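Local atomic coordinates of D-lactate dehydrogenase (Fermentative) (Pseudomonas aeruginosa, PDB entry 6ABJ), a protein that probably reduces pyruvate to D-lactate with NADH, as a tetrameric member of the D-isomer specific 2-hydroxyacid dehydrogenase family. Residues B[87-92]-B[109-114]. Sequence-based numbering, arbitrary orientation.
Sequences LVALRS and PVVHVP
Val88 and Leu90 bond through their backbones to segment 109-114, which holds the edge strand 110-111 of the sheet within this chain, in parallel register. Val88 N reaches Pro109 O at 3.1 Å, Val88 O takes Val111 N, and Leu90 N meets Val111 O at 2.9 Å. Proline suits the first position because only its carbonyl is needed there. Beyond Leu90 the pattern shifts: Arg91 centres an inverse gamma turn, and Val113 N turns to Ser92 O instead (2.9 Å), lying well above that carbonyl's plane. Arg91 points away, its guanidinium bonded to Phe22 O.

Apolar side chains pack on both faces of the sheet. On one, the beta-branched Val88 and Val110 lie side by side, and Leu90 sets CD1 3.8 Å from Val110 CG1. On the other, Val111 sets CG1 anti to its carbonyl carbon (chi1 -70°), which leaves CG2 between N and the carbonyl carbon and brings this methyl to 3.7 Å from Ala89 CA. The small Ala89 suits that close approach, with helix 317-335 packing here through Ile331. Leu87 CD1 meets the Pro109 ring at CG, 4.0 Å away, the two side chains crossing nearly at right angles beside Trp334.

The His112 ring leads away from 87-92, and its ND1 bonds to Ala93 O, while Ser92 OG bonds to Gly94 O. Strand 87-90, helix 100-105 and strand 110-111 form a beta-alpha-beta unit, ending the five-stranded parallel sheet of the flavodoxin-like catalytic domain; Ser92 lies near Phe314 of the NADH site.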
# COMPACT_ATOMS: atom_id res chain seq x y z
N LEU B 87 -27.84 2.47 34.31
CA LEU B 87 -26.58 1.74 34.36
C LEU B 87 -25.74 2.04 33.08
O LEU B 87 -26.27 2.08 31.99
CB LEU B 87 -26.85 0.24 34.47
CG LEU B 87 -25.64 -0.70 34.37
CD1 LEU B 87 -24.72 -0.70 35.58
CD2 LEU B 87 -26.15 -2.09 34.10
N VAL B 88 -24.44 2.23 33.30
CA VAL B 88 -23.47 2.33 32.22
C VAL B 88 -22.66 1.04 32.23
O VAL B 88 -21.98 0.76 33.19
CB VAL B 88 -22.50 3.51 32.50
CG1 VAL B 88 -21.38 3.57 31.44
CG2 VAL B 88 -23.25 4.83 32.55
N ALA B 89 -22.78 0.24 31.17
CA ALA B 89 -22.03 -1.01 31.04
C ALA B 89 -20.91 -0.75 30.01
O ALA B 89 -21.23 -0.44 28.85
CB ALA B 89 -22.90 -2.12 30.51
N LEU B 90 -19.65 -0.91 30.43
CA LEU B 90 -18.49 -0.71 29.51
C LEU B 90 -18.15 -2.07 28.95
O LEU B 90 -17.87 -3.04 29.72
CB LEU B 90 -17.28 -0.17 30.21
CG LEU B 90 -17.49 0.99 31.16
CD1 LEU B 90 -16.22 1.27 31.92
CD2 LEU B 90 -17.94 2.19 30.38
N ARG B 91 -18.19 -2.20 27.63
CA ARG B 91 -17.77 -3.45 26.97
C ARG B 91 -16.23 -3.41 26.76
O ARG B 91 -15.73 -3.69 25.67
CB ARG B 91 -18.49 -3.71 25.65
CG ARG B 91 -18.46 -2.57 24.63
CD ARG B 91 -19.27 -2.92 23.39
NE ARG B 91 -19.07 -1.99 22.28
CZ ARG B 91 -19.69 -0.82 22.14
NH1 ARG B 91 -20.57 -0.41 23.05
NH2 ARG B 91 -19.43 -0.06 21.09
N SER B 92 -15.52 -3.05 27.82
CA SER B 92 -14.08 -2.88 27.82
C SER B 92 -13.60 -3.20 29.21
O SER B 92 -14.38 -3.16 30.19
CB SER B 92 -13.72 -1.44 27.47
OG SER B 92 -14.20 -0.49 28.42
N PRO B 109 -24.28 3.58 38.34
CA PRO B 109 -23.21 2.60 38.53
C PRO B 109 -22.54 2.25 37.19
O PRO B 109 -23.12 2.48 36.13
CB PRO B 109 -23.91 1.38 39.14
CG PRO B 109 -25.36 1.54 38.78
CD PRO B 109 -25.62 2.99 38.48
N VAL B 110 -21.30 1.80 37.28
CA VAL B 110 -20.49 1.52 36.11
C VAL B 110 -19.99 0.11 36.28
O VAL B 110 -19.50 -0.25 37.34
CB VAL B 110 -19.29 2.50 36.02
CG1 VAL B 110 -18.40 2.06 34.87
CG2 VAL B 110 -19.80 3.93 35.78
N VAL B 111 -20.17 -0.71 35.27
CA VAL B 111 -19.57 -2.04 35.29
C VAL B 111 -18.64 -2.22 34.07
O VAL B 111 -18.75 -1.49 33.10
CB VAL B 111 -20.65 -3.13 35.30
CG1 VAL B 111 -21.34 -3.08 36.68
CG2 VAL B 111 -21.59 -3.01 34.12
N HIS B 112 -17.77 -3.20 34.14
CA HIS B 112 -16.82 -3.45 33.04
C HIS B 112 -16.40 -4.91 32.95
O HIS B 112 -16.80 -5.75 33.75
CB HIS B 112 -15.60 -2.58 33.28
CG HIS B 112 -14.63 -3.13 34.27
ND1 HIS B 112 -13.28 -2.86 34.17
CD2 HIS B 112 -14.80 -3.81 35.42
CE1 HIS B 112 -12.66 -3.42 35.21
NE2 HIS B 112 -13.56 -4.01 35.97
N VAL B 113 -15.58 -5.20 31.93
CA VAL B 113 -14.98 -6.50 31.73
C VAL B 113 -13.67 -6.51 32.50
O VAL B 113 -12.79 -5.69 32.22
CB VAL B 113 -14.76 -6.73 30.21
CG1 VAL B 113 -14.12 -8.09 30.00
CG2 VAL B 113 -16.09 -6.60 29.49
N PRO B 114 -13.48 -7.48 33.44
CA PRO B 114 -12.30 -7.41 34.27
C PRO B 114 -10.99 -7.70 33.53
O PRO B 114 -9.98 -7.16 33.92
CB PRO B 114 -12.54 -8.48 35.34
CG PRO B 114 -13.59 -9.38 34.80
CD PRO B 114 -14.30 -8.67 33.69